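Long-range contacts in chitin oligosaccahride binding protein NagB1 (Paenibacillus sp. FPU-7, PDB 7EHP), which binds the chitin oligosaccharides N,N'-diacetylchitobiose and N,N',N''-triacetylchitotriose, probably as the extracellular solute-binding component of an uptake system: residues Arg138-Leu143 and Pro268-Lys273; Phe158-Ser163 and Ala226-Ala231. One frame throughout, in Å; residues are numbered along the deposited sequence.

Contact 1: Arg138-Leu143 and Pro268-Lys273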
loop_
_atom_site.group_PDB
_atom_site.type_symbol
_atom_site.label_atom_id
_atom_site.label_comp_id
_atom_site.label_asym_id
_atom_site.label_seq_id
_atom_site.Cartn_x
_atom_site.Cartn_y
_atom_site.Cartn_z
ATOM N N ARG A 138 23.147 1.144 -2.363
ATOM C CA ARG A 138 22.772 1.825 -1.133
ATOM C C ARG A 138 22.630 3.330 -1.288
ATOM O O ARG A 138 22.058 3.975 -0.407
ATOM C CB ARG A 138 23.772 1.522 -0.013
ATOM C CG ARG A 138 23.334 0.349 0.861
ATOM C CD ARG A 138 21.800 0.332 1.097
ATOM N NE ARG A 138 21.384 0.987 2.342
ATOM C CZ ARG A 138 21.120 2.285 2.476
ATOM N NH1 ARG A 138 21.193 3.094 1.438
ATOM N NH2 ARG A 138 20.765 2.773 3.656
ATOM N N ARG A 139 23.095 3.910 -2.387
ATOM C CA ARG A 139 22.921 5.341 -2.593
ATOM C C ARG A 139 22.578 5.567 -4.058
ATOM O O ARG A 139 22.640 4.643 -4.867
ATOM C CB ARG A 139 24.171 6.116 -2.171
ATOM C CG ARG A 139 24.409 6.095 -0.675
ATOM C CD ARG A 139 25.349 7.206 -0.250
ATOM N NE ARG A 139 26.635 7.082 -0.925
ATOM C CZ ARG A 139 27.454 8.097 -1.183
ATOM N NH1 ARG A 139 27.152 9.333 -0.808
ATOM N NH2 ARG A 139 28.586 7.870 -1.817
ATOM N N TRP A 140 22.224 6.815 -4.400
ATOM C CA TRP A 140 21.729 7.118 -5.745
ATOM C C TRP A 140 22.732 6.723 -6.820
ATOM O O TRP A 140 22.370 6.086 -7.820
ATOM C CB TRP A 140 21.380 8.606 -5.865
ATOM C CG TRP A 140 20.799 8.974 -7.208
ATOM C CD1 TRP A 140 21.467 9.520 -8.276
ATOM C CD2 TRP A 140 19.442 8.808 -7.627
ATOM N NE1 TRP A 140 20.607 9.701 -9.326
ATOM C CE2 TRP A 140 19.355 9.279 -8.952
ATOM C CE3 TRP A 140 18.288 8.313 -7.007
ATOM C CZ2 TRP A 140 18.162 9.274 -9.668
ATOM C CZ3 TRP A 140 17.102 8.305 -7.718
ATOM C CH2 TRP A 140 17.048 8.791 -9.036
ATOM N N GLU A 141 24.006 7.087 -6.637
ATOM C CA GLU A 141 24.966 6.831 -7.702
ATOM C C GLU A 141 25.189 5.336 -7.906
ATOM O O GLU A 141 25.483 4.907 -9.030
ATOM C CB GLU A 141 26.285 7.557 -7.415
ATOM C CG GLU A 141 26.195 9.070 -7.605
ATOM C CD GLU A 141 25.681 9.482 -8.991
ATOM O OE1 GLU A 141 26.179 8.933 -10.001
ATOM O OE2 GLU A 141 24.774 10.355 -9.068
ATOM N N ASP A 142 25.036 4.529 -6.850
ATOM C CA ASP A 142 25.031 3.079 -7.032
ATOM C C ASP A 142 23.844 2.654 -7.889
ATOM O O ASP A 142 23.983 1.841 -8.809
ATOM C CB ASP A 142 24.966 2.348 -5.682
ATOM C CG ASP A 142 26.024 2.810 -4.682
ATOM O OD1 ASP A 142 27.215 2.828 -5.045
ATOM O OD2 ASP A 142 25.656 3.103 -3.513
ATOM N N LEU A 143 22.659 3.193 -7.584
ATOM C CA LEU A 143 21.452 2.819 -8.323
ATOM C C LEU A 143 21.608 3.091 -9.813
ATOM O O LEU A 143 21.233 2.256 -10.649
ATOM C CB LEU A 143 20.248 3.579 -7.765
ATOM C CG LEU A 143 18.851 3.256 -8.308
ATOM C CD1 LEU A 143 18.593 1.754 -8.353
ATOM C CD2 LEU A 143 17.787 3.964 -7.465
ATOM N N PRO A 268 17.610 3.275 -2.277
ATOM C CA PRO A 268 18.881 3.960 -2.006
ATOM C C PRO A 268 18.712 5.352 -1.405
ATOM O O PRO A 268 17.733 6.061 -1.666
ATOM C CB PRO A 268 19.538 4.028 -3.390
ATOM C CG PRO A 268 19.012 2.820 -4.091
ATOM C CD PRO A 268 17.580 2.703 -3.638
ATOM N N ASP A 269 19.678 5.731 -0.570
ATOM C CA ASP A 269 19.726 7.087 -0.059
ATOM C C ASP A 269 20.152 8.046 -1.167
ATOM O O ASP A 269 20.774 7.647 -2.151
ATOM C CB ASP A 269 20.690 7.166 1.117
ATOM C CG ASP A 269 20.096 6.597 2.386
ATOM O OD1 ASP A 269 18.857 6.407 2.423
ATOM O OD2 ASP A 269 20.865 6.345 3.341
ATOM N N VAL A 270 19.792 9.324 -1.008
ATOM C CA VAL A 270 20.092 10.346 -2.006
ATOM C C VAL A 270 20.787 11.572 -1.424
ATOM O O VAL A 270 21.066 12.518 -2.164
ATOM C CB VAL A 270 18.827 10.782 -2.777
ATOM C CG1 VAL A 270 18.054 9.567 -3.302
ATOM C CG2 VAL A 270 17.965 11.670 -1.915
ATOM N N GLY A 271 21.105 11.589 -0.134
ATOM C CA GLY A 271 21.719 12.771 0.430
ATOM C C GLY A 271 20.692 13.868 0.589
ATOM O O GLY A 271 20.866 14.989 0.092
ATOM N N GLY A 272 19.593 13.526 1.259
ATOM C CA GLY A 272 18.497 14.438 1.496
ATOM C C GLY A 272 17.898 14.145 2.853
ATOM O O GLY A 272 18.334 13.234 3.560
ATOM N N LYS A 273 16.875 14.924 3.205
ATOM C CA LYS A 273 16.307 14.951 4.551
ATOM C C LYS A 273 15.534 13.691 4.908
ATOM O O LYS A 273 15.115 13.561 6.064
ATOM C CB LYS A 273 15.421 16.192 4.687
ATOM C CG LYS A 273 16.171 17.472 4.235
ATOM C CD LYS A 273 15.430 18.774 4.541
ATOM C CE LYS A 273 14.876 19.399 3.260
ATOM N NZ LYS A 273 14.638 20.864 3.395
#

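Contact 2: Phe158-Ser163 and Ala226-Ala231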
loop_
_atom_site.group_PDB
_atom_site.type_symbol
_atom_site.label_atom_id
_atom_site.label_comp_id
_atom_site.label_asym_id
_atom_site.label_seq_id
_atom_site.Cartn_x
_atom_site.Cartn_y
_atom_site.Cartn_z
ATOM N N PHE A 158 13.640 -1.092 -13.755
ATOM C CA PHE A 158 12.512 -1.118 -12.828
ATOM C C PHE A 158 11.277 -1.565 -13.598
ATOM O O PHE A 158 10.753 -0.801 -14.418
ATOM C CB PHE A 158 12.246 0.261 -12.199
ATOM C CG PHE A 158 13.188 0.644 -11.098
ATOM C CD1 PHE A 158 13.033 0.133 -9.825
ATOM C CD2 PHE A 158 14.197 1.580 -11.325
ATOM C CE1 PHE A 158 13.906 0.491 -8.806
ATOM C CE2 PHE A 158 15.063 1.965 -10.306
ATOM C CZ PHE A 158 14.917 1.420 -9.045
ATOM N N ALA A 159 10.808 -2.790 -13.338
ATOM C CA ALA A 159 9.476 -3.179 -13.791
ATOM C C ALA A 159 8.468 -2.163 -13.273
ATOM O O ALA A 159 8.513 -1.779 -12.097
ATOM C CB ALA A 159 9.122 -4.584 -13.280
ATOM N N PHE A 160 7.555 -1.726 -14.146
ATOM C CA PHE A 160 6.765 -0.532 -13.839
ATOM C C PHE A 160 5.533 -0.469 -14.741
ATOM O O PHE A 160 5.636 -0.587 -15.960
ATOM C CB PHE A 160 7.650 0.734 -13.988
ATOM C CG PHE A 160 6.940 2.028 -13.700
ATOM C CD1 PHE A 160 6.421 2.288 -12.439
ATOM C CD2 PHE A 160 6.832 3.009 -14.672
ATOM C CE1 PHE A 160 5.776 3.485 -12.161
ATOM C CE2 PHE A 160 6.186 4.213 -14.403
ATOM C CZ PHE A 160 5.654 4.449 -13.138
ATOM N N ALA A 161 4.366 -0.303 -14.134
ATOM C CA ALA A 161 3.123 -0.205 -14.885
ATOM C C ALA A 161 2.306 0.928 -14.288
ATOM O O ALA A 161 2.133 0.972 -13.070
ATOM C CB ALA A 161 2.363 -1.534 -14.826
ATOM N N SER A 162 1.813 1.850 -15.125
ATOM C CA SER A 162 1.193 3.072 -14.619
ATOM C C SER A 162 -0.195 3.365 -15.192
ATOM O O SER A 162 -0.696 4.477 -15.008
ATOM C CB SER A 162 2.100 4.279 -14.875
ATOM O OG SER A 162 2.302 4.440 -16.273
ATOM N N SER A 163 -0.850 2.403 -15.841
ATOM C CA SER A 163 -2.252 2.594 -16.197
ATOM C C SER A 163 -3.119 2.830 -14.955
ATOM O O SER A 163 -4.036 3.661 -14.972
ATOM C CB SER A 163 -2.753 1.385 -16.991
ATOM O OG SER A 163 -4.060 1.629 -17.472
ATOM N N ALA A 226 -0.784 -5.307 -12.281
ATOM C CA ALA A 226 -0.243 -6.668 -12.260
ATOM C C ALA A 226 0.877 -6.891 -13.268
ATOM O O ALA A 226 1.697 -7.799 -13.080
ATOM C CB ALA A 226 -1.349 -7.690 -12.533
ATOM N N GLU A 227 0.921 -6.111 -14.346
ATOM C CA GLU A 227 1.909 -6.348 -15.394
ATOM C C GLU A 227 3.333 -6.054 -14.923
ATOM O O GLU A 227 4.281 -6.709 -15.374
ATOM C CB GLU A 227 1.546 -5.512 -16.628
ATOM C CG GLU A 227 0.241 -6.018 -17.245
ATOM C CD GLU A 227 -0.084 -5.422 -18.596
ATOM O OE1 GLU A 227 0.619 -5.740 -19.577
ATOM O OE2 GLU A 227 -1.075 -4.660 -18.676
ATOM N N GLN A 228 3.513 -5.102 -14.005
ATOM C CA GLN A 228 4.854 -4.914 -13.456
ATOM C C GLN A 228 5.290 -6.125 -12.644
ATOM O O GLN A 228 6.472 -6.497 -12.657
ATOM C CB GLN A 228 4.912 -3.625 -12.641
ATOM C CG GLN A 228 4.410 -3.675 -11.210
ATOM C CD GLN A 228 4.898 -2.464 -10.422
ATOM O OE1 GLN A 228 5.056 -1.377 -10.985
ATOM N NE2 GLN A 228 5.133 -2.644 -9.119
ATOM N N GLN A 229 4.341 -6.794 -11.994
ATOM C CA GLN A 229 4.671 -7.991 -11.239
ATOM C C GLN A 229 4.945 -9.162 -12.171
ATOM O O GLN A 229 5.827 -9.984 -11.898
ATOM C CB GLN A 229 3.538 -8.300 -10.256
ATOM C CG GLN A 229 3.408 -7.198 -9.189
ATOM C CD GLN A 229 2.210 -7.355 -8.272
ATOM O OE1 GLN A 229 1.371 -8.238 -8.457
ATOM N NE2 GLN A 229 2.135 -6.505 -7.258
ATOM N N TYR A 230 4.220 -9.246 -13.291
ATOM C CA TYR A 230 4.579 -10.245 -14.290
ATOM C C TYR A 230 6.024 -10.050 -14.738
ATOM O O TYR A 230 6.826 -10.993 -14.714
ATOM C CB TYR A 230 3.650 -10.167 -15.499
ATOM C CG TYR A 230 2.161 -10.314 -15.263
ATOM C CD1 TYR A 230 1.643 -11.002 -14.162
ATOM C CD2 TYR A 230 1.264 -9.781 -16.186
ATOM C CE1 TYR A 230 0.236 -11.133 -13.994
ATOM C CE2 TYR A 230 -0.114 -9.894 -16.023
ATOM C CZ TYR A 230 -0.626 -10.563 -14.941
ATOM O OH TYR A 230 -1.994 -10.644 -14.848
ATOM N N ALA A 231 6.375 -8.819 -15.142
ATOM C CA ALA A 231 7.701 -8.569 -15.706
ATOM C C ALA A 231 8.787 -8.961 -14.727
ATOM O O ALA A 231 9.757 -9.634 -15.096
ATOM C CB ALA A 231 7.855 -7.098 -16.108
#

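Contact 1: Arg138-Leu143 and Pro268-Lys273
The carboxylate of Asp-269 lies at the edge of the Arg-138 guanidinium, near the guanidinium plane, with the two flat groups turned 84° apart. In one of two conformers of the arginine, NH2 of Arg-138 makes a long salt bridge to OD2 of Asp-269 (3.6 Å), a link that is probably not permanent. Bends at chi2 and chi3 curl this conformer back beside the aspartate, although its CB sets off away from it. At the indole of Trp-140, OE2 of Glu-141 lies in plane at the edge, CG1 of Val-270 comes obliquely to CE3 at 3.9 Å, and Arg-206 of helix 198-213 adds a cation-pi contact.

Between these side chains the backbones form a single bridge. Asp-269 N donates to Arg-138 O at 3.0 Å, and Trp-140 N gives a weak, bent bond (117°) to Asp-269 O. The ring of Pro-268 offers a compact apolar surface, its CG 3.8 Å from CD2 of Leu-143, while its O accepts a hydrogen bond from Arg-178 NE. Arg-139 is the N-cap of helix 140-152, and its N is held by OD2 of Asp-142 through the anti lone pair, 2.9 Å away.

OD1 of Asp-269 accepts a hydrogen bond from Gly-276 N, tying the loop back on itself. Replacing Asp-269 by an alanine removes the carboxylate, which would probably leave Gly-276 N without its acceptor and Arg-138 without this counter-charge. The chemistry thus joins helix start to loop through one good backbone bond and one weak one, with apolar contacts inside and a long ion pair toward solvent.

Contact 2: Phe158-Ser163 and Ala226-Ala231
Glu-227 touches Ala-161 only lightly, CB to CB at 4.4 Å; its carboxylate turns to Lys-224 N, near the start of its own helix. Gln-228 carries most of the contact. Its CB packs 3.6 Å from Phe-160 N. With CG between the backbone N and the carbonyl carbon (chi1 82°) and the chain extended beyond it, the amide runs across the segment 158-163, where OE1 accepts a weak bond from Ala-161 N at 3.4 Å. A glutamine suits this buried place because NE2 can also donate to Phe-241 O. The amide plane is inclined 48° to the Phe-160 ring. Ala-159 directs CB at the helix backbone, 3.3 Å from Gln-228 O, and a turn later CB of Ala-231 meets the same methyl at 4.0 Å. Ala-159, Ala-161 and Ala-231 have only methyl groups, so helix and chain come close, the CA atoms of Phe-160 and Gln-228 being 4.8 Å apart.

Phe-160 points its CB the other way, and its ring packs on Ala-168 of helix 165-180 and Ile-373 of helix 359-373. Helix 225-233 thus fits against the chain leaving strand 156-159, next to strand 237-243, which pairs parallel with that strand.

The two contacts lie 23 Å apart, centre to centre, within one solute-binding protein fold. Along the chain the order is 138-143, 158-163, 226-231, 268-273, so both halves of contact 2 fall between those of contact 1. Helix 140-152 leads on to strand 156-159, and the contacts themselves touch where Leu-143 CD1 packs on Phe-158 CZ at 3.8 Å. Helix 165-180 borders both. Contact 2 is buried and adjoins the parallel strand pair 156-159 and 237-243 of the mixed sheet, whereas contact 1 is peripheral and partly buried. Of the two, contact 2 is the one near the sugar pocket, the Gln-228 side chain lying about 10 Å from a bound N-acetylglucosamine.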